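Side-chain contacts in monosaccharide ABC transporter substrate-binding protein, CUT2 family (Acidothermus cellulolyticus, PDB 4RU1), which probably captures carbohydrate-type solutes for uptake by an ABC transporter, and is found here with myo-inositol bound: residues L44-K49 with E259-L264; G101-A106 with W265-N270. All coordinates share one frame; numbering follows the deposited sequence.

Overall arrangement
Starting from the N terminus, residues 44-49, in the last part of helix 35-49, meet 259-264 of helix 253-270, so interaction 1 closes a loop of 209 residues. Residues 101-106, which lead into strand 104-107, lie within that loop and meet 265-270 of the same late helix; interaction 2 closes a loop of 158 residues. The two loops cross, neither nesting in the other. Both tie helix 253-270, which follows strand 248-250 of the other lobe's sheet, to the lobe built on the parallel sheet. Their centres lie about 11 Å apart, and S263 and L264 of interaction 1 pack against V105 of interaction 2.

Interaction 1 (L44-K49 with E259-L264); sequences LAAAAK and EAVDSL
V261 and D262 of helix 253-270 meet A46 and A47 of helix 35-49 where the two helices run side by side, their short axes 8.0 Å apart and inclined by 27°. Two steps before the contact, E259 contributes its backbone: its carbonyl oxygen is gripped twice by the residue one turn on. V261 carries most of the packing. Its CG1 stands anti to the backbone N (chi1 172°), which directs that methyl at the neighbouring helix, where it lies 3.8 Å from A46 CB and 4.0 Å from A47 N. The branched carbon is just as near, V261 CB to A46 CB being 3.8 Å. Alanines suit the opposing helix because a single methyl lets the axes come close, while valine offers a compact, branched side chain that also touches L54 of strand 52-58. D262 meets A46 CB with its backbone N (4.1 Å) and its CB (4.2 Å), and its carboxylate lies beyond the apolar patch, close to that of D50. S263 faces the sheet, against M121, F123 and V105. Its OG reaches E259 O at 2.8 Å with a C=O...OG angle of 149°, from the face opposite to S263 N, so a serine can sit among apolar neighbours with its hydroxyl satisfied. No hydrogen bond or salt bridge links 44-49 to 259-264; the polar tie lies one step outside, from K49 NZ to Y258 OH. K49 NZ, 6.0 Å from D262 OD1, may offset negative charge there. Apolar packing holds the patch of A46, A47 and V261, with the polar bond at its margin.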
ATOM      1  N   LEU A  44       3.876  -5.872  14.788  1.00 14.03           N
ATOM      2  CA  LEU A  44       4.594  -6.518  15.913  1.00 16.36           C
ATOM      3  C   LEU A  44       4.810  -5.549  17.043  1.00 16.47           C
ATOM      4  O   LEU A  44       4.823  -5.983  18.207  1.00 18.95           O
ATOM      5  CB  LEU A  44       5.948  -7.106  15.421  1.00 17.72           C
ATOM      6  CG  LEU A  44       5.786  -8.340  14.506  1.00 23.38           C
ATOM      7  CD1 LEU A  44       7.090  -8.730  13.830  1.00 53.10           C
ATOM      8  CD2 LEU A  44       5.224  -9.509  15.319  1.00 23.74           C
ATOM      9  N   ALA A  45       4.877  -4.250  16.744  1.00 14.76           N
ATOM     10  CA  ALA A  45       5.102  -3.262  17.864  1.00 20.53           C
ATOM     11  C   ALA A  45       3.821  -3.182  18.709  1.00 20.18           C
ATOM     12  O   ALA A  45       3.864  -3.100  19.971  1.00 19.54           O
ATOM     13  CB  ALA A  45       5.465  -1.895  17.316  1.00 18.51           C
ATOM     14  N   ALA A  46       2.652  -3.249  18.034  1.00 14.88           N
ATOM     15  CA  ALA A  46       1.366  -3.326  18.729  1.00 14.47           C
ATOM     16  C   ALA A  46       1.181  -4.615  19.489  1.00 15.06           C
ATOM     17  O   ALA A  46       0.685  -4.624  20.651  1.00 17.28           O
ATOM     18  CB  ALA A  46       0.180  -3.156  17.805  1.00 16.26           C
ATOM     19  N   ALA A  47       1.595  -5.686  18.855  1.00 15.79           N
ATOM     20  CA  ALA A  47       1.331  -7.034  19.341  1.00 22.20           C
ATOM     21  C   ALA A  47       2.160  -7.227  20.642  1.00 21.73           C
ATOM     22  O   ALA A  47       1.648  -7.817  21.630  1.00 18.49           O
ATOM     23  CB  ALA A  47       1.606  -8.113  18.218  1.00 17.14           C
ATOM     24  N   ALA A  48       3.407  -6.723  20.639  1.00 16.49           N
ATOM     25  CA  ALA A  48       4.296  -6.748  21.814  1.00 16.53           C
ATOM     26  C   ALA A  48       3.642  -6.076  23.052  1.00 25.26           C
ATOM     27  O   ALA A  48       3.817  -6.500  24.149  1.00 24.10           O
ATOM     28  CB  ALA A  48       5.610  -6.112  21.477  1.00 20.74           C
ATOM     29  N   LYS A  49       2.851  -5.031  22.834  1.00 18.93           N
ATOM     30  CA  LYS A  49       2.258  -4.226  23.922  1.00 17.41           C
ATOM     31  C   LYS A  49       0.929  -4.797  24.344  1.00 18.09           C
ATOM     32  O   LYS A  49       0.480  -4.560  25.469  1.00 20.37           O
ATOM     33  CB  LYS A  49       2.106  -2.743  23.472  1.00 19.68           C
ATOM     34  CG  LYS A  49       3.452  -2.053  23.198  1.00 24.48           C
ATOM     35  CD  LYS A  49       3.437  -0.541  23.062  1.00 28.98           C
ATOM     36  CE  LYS A  49       2.417  -0.117  22.054  1.00 25.25           C
ATOM     37  NZ  LYS A  49       2.327   1.339  21.772  1.00 21.63           N
ATOM     38  N   GLU A 259      -2.172  -0.255  13.791  1.00 12.42           N
ATOM     39  CA  GLU A 259      -3.559  -0.070  14.162  1.00 15.99           C
ATOM     40  C   GLU A 259      -4.451  -1.275  13.879  1.00 15.28           C
ATOM     41  O   GLU A 259      -5.462  -1.508  14.593  1.00 13.52           O
ATOM     42  CB  GLU A 259      -4.161   1.135  13.474  1.00 14.44           C
ATOM     43  CG  GLU A 259      -3.543   2.509  13.883  1.00 14.89           C
ATOM     44  CD  GLU A 259      -3.637   2.809  15.408  1.00 16.67           C
ATOM     45  OE1 GLU A 259      -4.617   2.309  15.996  1.00 19.46           O
ATOM     46  OE2 GLU A 259      -2.806   3.556  15.934  1.00 20.01           O
ATOM     47  N   ALA A 260      -4.112  -2.025  12.829  1.00 14.12           N
ATOM     48  CA  ALA A 260      -4.864  -3.244  12.549  1.00 18.77           C
ATOM     49  C   ALA A 260      -4.882  -4.103  13.791  1.00 17.60           C
ATOM     50  O   ALA A 260      -5.902  -4.609  14.190  1.00 16.67           O
ATOM     51  CB  ALA A 260      -4.248  -4.030  11.395  1.00 17.30           C
ATOM     52  N   VAL A 261      -3.746  -4.209  14.457  1.00 14.54           N
ATOM     53  CA  VAL A 261      -3.621  -5.026  15.651  1.00 13.60           C
ATOM     54  C   VAL A 261      -4.253  -4.306  16.864  1.00 12.60           C
ATOM     55  O   VAL A 261      -5.063  -4.909  17.596  1.00 14.54           O
ATOM     56  CB  VAL A 261      -2.197  -5.468  15.932  1.00 13.83           C
ATOM     57  CG1 VAL A 261      -2.106  -6.144  17.286  1.00 18.25           C
ATOM     58  CG2 VAL A 261      -1.729  -6.359  14.814  1.00 14.87           C
ATOM     59  N   ASP A 262      -3.830  -3.082  17.145  1.00 15.02           N
ATOM     60  CA  ASP A 262      -4.254  -2.373  18.360  1.00 13.31           C
ATOM     61  C   ASP A 262      -5.741  -2.072  18.399  1.00 16.01           C
ATOM     62  O   ASP A 262      -6.340  -2.068  19.499  1.00 15.47           O
ATOM     63  CB  ASP A 262      -3.402  -1.109  18.540  1.00 16.25           C
ATOM     64  CG  ASP A 262      -3.401  -0.613  19.953  1.00 16.53           C
ATOM     65  OD1 ASP A 262      -2.940  -1.356  20.847  1.00 20.92           O
ATOM     66  OD2 ASP A 262      -3.764   0.563  20.220  1.00 16.36           O
ATOM     67  N   SER A 263      -6.360  -1.828  17.256  1.00 14.98           N
ATOM     68  CA  SER A 263      -7.769  -1.629  17.149  1.00 12.60           C
ATOM     69  C   SER A 263      -8.525  -2.890  17.515  1.00 12.25           C
ATOM     70  O   SER A 263      -9.599  -2.805  18.127  1.00 14.23           O
ATOM     71  CB  SER A 263      -8.166  -1.043  15.800  1.00 14.91           C
ATOM     72  OG  SER A 263      -8.189  -2.042  14.768  1.00 16.62           O
ATOM     73  N   LEU A 264      -8.012  -4.046  17.079  1.00 13.14           N
ATOM     74  CA  LEU A 264      -8.656  -5.304  17.503  1.00 14.96           C
ATOM     75  C   LEU A 264      -8.541  -5.484  19.022  1.00 12.49           C
ATOM     76  O   LEU A 264      -9.497  -5.940  19.701  1.00 14.36           O
ATOM     77  CB  LEU A 264      -8.057  -6.512  16.763  1.00 11.65           C
ATOM     78  CG  LEU A 264      -8.526  -6.652  15.348  1.00 12.45           C
ATOM     79  CD1 LEU A 264      -7.728  -7.652  14.502  1.00 14.82           C
ATOM     80  CD2 LEU A 264      -9.956  -7.127  15.379  1.00 17.41           C
TER

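Interaction 2 (G101-A106 with W265-N270)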
ATOM      1  N   GLY A 101     -18.447 -15.117  14.143  1.00 21.63           N
ATOM      2  CA  GLY A 101     -18.196 -14.395  15.399  1.00 23.17           C
ATOM      3  C   GLY A 101     -16.792 -13.849  15.616  1.00 19.19           C
ATOM      4  O   GLY A 101     -16.439 -13.498  16.757  1.00 20.57           O
ATOM      5  N   ILE A 102     -15.946 -13.921  14.588  1.00 17.95           N
ATOM      6  CA  ILE A 102     -14.587 -13.401  14.717  1.00 16.85           C
ATOM      7  C   ILE A 102     -14.545 -11.984  14.224  1.00 16.27           C
ATOM      8  O   ILE A 102     -15.004 -11.725  13.144  1.00 19.54           O
ATOM      9  CB  ILE A 102     -13.560 -14.255  13.928  1.00 20.49           C
ATOM     10  CG1 ILE A 102     -13.609 -15.712  14.455  1.00 22.97           C
ATOM     11  CG2 ILE A 102     -12.191 -13.629  13.978  1.00 19.47           C
ATOM     12  CD1 ILE A 102     -12.884 -16.704  13.572  1.00 20.30           C
ATOM     13  N   PRO A 103     -14.077 -11.026  15.066  1.00 17.70           N
ATOM     14  CA  PRO A 103     -14.026  -9.634  14.603  1.00 14.64           C
ATOM     15  C   PRO A 103     -12.956  -9.438  13.535  1.00 17.04           C
ATOM     16  O   PRO A 103     -11.835 -10.012  13.655  1.00 15.91           O
ATOM     17  CB  PRO A 103     -13.649  -8.884  15.852  1.00 15.71           C
ATOM     18  CG  PRO A 103     -12.879  -9.806  16.669  1.00 18.15           C
ATOM     19  CD  PRO A 103     -13.581 -11.136  16.442  1.00 20.14           C
ATOM     20  N   VAL A 104     -13.306  -8.685  12.499  0.50 14.93           N
ATOM     21  CA  VAL A 104     -12.336  -8.395  11.445  0.50 20.26           C
ATOM     22  C   VAL A 104     -12.146  -6.896  11.262  0.50 14.75           C
ATOM     23  O   VAL A 104     -13.083  -6.078  11.392  0.50 16.77           O
ATOM     24  CB  VAL A 104     -12.723  -9.026  10.111  0.50 14.31           C
ATOM     25  CG1 VAL A 104     -14.035  -8.445   9.693  0.50 27.05           C
ATOM     26  CG2 VAL A 104     -11.663  -8.773   9.069  0.50 16.10           C
ATOM     27  N   VAL A 105     -10.895  -6.571  11.022  1.00 13.53           N
ATOM     28  CA  VAL A 105     -10.456  -5.234  10.629  1.00 14.66           C
ATOM     29  C   VAL A 105      -9.791  -5.367   9.288  1.00 18.64           C
ATOM     30  O   VAL A 105      -9.055  -6.325   9.073  1.00 16.99           O
ATOM     31  CB  VAL A 105      -9.581  -4.576  11.681  1.00 17.36           C
ATOM     32  CG1 VAL A 105      -8.951  -3.252  11.198  1.00 20.63           C
ATOM     33  CG2 VAL A 105     -10.440  -4.292  12.929  1.00 15.78           C
ATOM     34  N   ALA A 106     -10.087  -4.425   8.373  1.00 13.40           N
ATOM     35  CA  ALA A 106      -9.484  -4.399   7.027  1.00 12.32           C
ATOM     36  C   ALA A 106      -8.432  -3.311   6.976  1.00 11.55           C
ATOM     37  O   ALA A 106      -8.478  -2.360   7.767  1.00 13.24           O
ATOM     38  CB  ALA A 106     -10.498  -4.291   5.931  1.00 15.37           C
ATOM     39  N   TRP A 265      -7.437  -5.035  19.582  1.00 15.31           N
ATOM     40  CA  TRP A 265      -7.244  -5.147  21.040  1.00 14.19           C
ATOM     41  C   TRP A 265      -8.265  -4.219  21.730  1.00 16.85           C
ATOM     42  O   TRP A 265      -8.905  -4.643  22.689  1.00 17.29           O
ATOM     43  CB  TRP A 265      -5.795  -4.884  21.473  1.00 13.23           C
ATOM     44  CG  TRP A 265      -5.563  -4.742  22.962  1.00 19.07           C
ATOM     45  CD1 TRP A 265      -5.117  -5.727  23.812  1.00 22.97           C
ATOM     46  CD2 TRP A 265      -5.747  -3.559  23.749  1.00 20.18           C
ATOM     47  NE1 TRP A 265      -4.980  -5.204  25.108  1.00 20.84           N
ATOM     48  CE2 TRP A 265      -5.405  -3.892  25.085  1.00 23.92           C
ATOM     49  CE3 TRP A 265      -6.190  -2.261  23.456  1.00 25.33           C
ATOM     50  CZ2 TRP A 265      -5.471  -2.961  26.107  1.00 22.37           C
ATOM     51  CZ3 TRP A 265      -6.258  -1.334  24.483  1.00 29.72           C
ATOM     52  CH2 TRP A 265      -5.930  -1.702  25.792  1.00 22.66           C
ATOM     53  N   LEU A 266      -8.464  -2.995  21.270  1.00 14.83           N
ATOM     54  CA  LEU A 266      -9.480  -2.131  21.834  1.00 13.34           C
ATOM     55  C   LEU A 266     -10.913  -2.661  21.704  1.00 15.96           C
ATOM     56  O   LEU A 266     -11.751  -2.581  22.636  1.00 15.83           O
ATOM     57  CB  LEU A 266      -9.415  -0.745  21.124  1.00 20.27           C
ATOM     58  CG  LEU A 266      -8.397   0.294  21.561  1.00 17.66           C
ATOM     59  CD1 LEU A 266      -8.294   1.425  20.525  1.00 18.33           C
ATOM     60  CD2 LEU A 266      -8.834   0.876  22.924  1.00 18.00           C
ATOM     61  N   TYR A 267     -11.231  -3.257  20.573  1.00 14.74           N
ATOM     62  CA  TYR A 267     -12.554  -3.845  20.383  1.00 15.06           C
ATOM     63  C   TYR A 267     -12.781  -5.014  21.343  1.00 15.61           C
ATOM     64  O   TYR A 267     -13.845  -5.139  21.911  1.00 16.44           O
ATOM     65  CB  TYR A 267     -12.757  -4.332  18.943  1.00 13.00           C
ATOM     66  CG  TYR A 267     -14.145  -4.815  18.693  1.00 16.88           C
ATOM     67  CD1 TYR A 267     -15.185  -3.919  18.499  1.00 15.45           C
ATOM     68  CD2 TYR A 267     -14.420  -6.155  18.611  1.00 18.95           C
ATOM     69  CE1 TYR A 267     -16.490  -4.348  18.250  1.00 16.86           C
ATOM     70  CE2 TYR A 267     -15.731  -6.600  18.356  1.00 15.93           C
ATOM     71  CZ  TYR A 267     -16.752  -5.688  18.179  1.00 19.97           C
ATOM     72  OH  TYR A 267     -18.084  -6.119  17.889  1.00 23.72           O
ATOM     73  N   ILE A 268     -11.814  -5.933  21.398  1.00 13.97           N
ATOM     74  CA  ILE A 268     -11.996  -7.169  22.157  1.00 13.68           C
ATOM     75  C   ILE A 268     -12.018  -6.832  23.645  1.00 18.43           C
ATOM     76  O   ILE A 268     -12.847  -7.379  24.401  1.00 18.96           O
ATOM     77  CB  ILE A 268     -10.892  -8.182  21.786  1.00 15.78           C
ATOM     78  CG1 ILE A 268     -11.057  -8.728  20.384  1.00 20.86           C
ATOM     79  CG2 ILE A 268     -10.835  -9.355  22.782  1.00 17.07           C
ATOM     80  CD1 ILE A 268      -9.765  -9.315  19.842  1.00 24.01           C
ATOM     81  N   THR A 269     -11.187  -5.918  24.098  1.00 17.12           N
ATOM     82  CA  THR A 269     -11.107  -5.652  25.548  1.00 17.28           C
ATOM     83  C   THR A 269     -12.180  -4.671  26.055  1.00 21.55           C
ATOM     84  O   THR A 269     -12.554  -4.741  27.183  1.00 17.78           O
ATOM     85  CB  THR A 269      -9.727  -5.131  25.927  1.00 18.06           C
ATOM     86  OG1 THR A 269      -9.499  -3.922  25.227  1.00 20.31           O
ATOM     87  CG2 THR A 269      -8.664  -6.082  25.534  1.00 24.96           C
ATOM     88  N   ASN A 270     -12.592  -3.714  25.225  1.00 16.52           N
ATOM     89  CA  ASN A 270     -13.511  -2.640  25.677  1.00 17.08           C
ATOM     90  C   ASN A 270     -14.646  -2.317  24.713  1.00 14.03           C
ATOM     91  O   ASN A 270     -15.413  -1.371  24.952  1.00 13.84           O
ATOM     92  CB  ASN A 270     -12.735  -1.370  26.090  1.00 17.68           C
ATOM     93  CG  ASN A 270     -13.486  -0.518  27.108  1.00 17.94           C
ATOM     94  OD1 ASN A 270     -14.049  -1.003  28.037  1.00 17.83           O
ATOM     95  ND2 ASN A 270     -13.563   0.759  26.851  1.00 18.32           N
TER
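P103 and Y267 form the closer half of this small contact, P103 CB approaching the phenol ring obliquely, near its CD2-CE2 bond. P103 CB lies 4.0 Å from both Y267 CD2 and Y267 CE2. The tyrosine gets there because its CG is anti to the backbone N (chi1 -174°), which carries the ring out from the helix toward the proline; L120 touches both residues, and L264, one turn earlier on the helix, also packs on P103. The proline ring gives all these neighbours a compact apolar surface. Lacking an N-H, P103 must make its backbone bond with I80 through its carbonyl. Here the chain passes from helix 87-99 into strand 104-107 of the parallel sheet, a helix-to-strand connection of the alternating alpha/beta fold of periplasmic binding proteins. The turn begins with a Schellman motif closed by G101, whose positive phi (84°) is easy for glycine. On the I268 side of P103 the packing is looser, I268 CG1 lying 4.3 Å from P103 CG, and the two segments together bury just 97 Å². The contact lies at the protein surface, and P103, Y267 and I268 all remain partly open to solvent. Farther round the helix, away from the strand, T269 OG1 bonds W265 O at 2.7 Å, tilted 31° from the carbonyl plane, while T269 N approaches the same oxygen from the opposite face. That hydroxyl oxygen also sits 3.9 Å above the centre of the W265 ring, and past it solvent-exposed N270 is hydrogen-bonded through ND2 to D272.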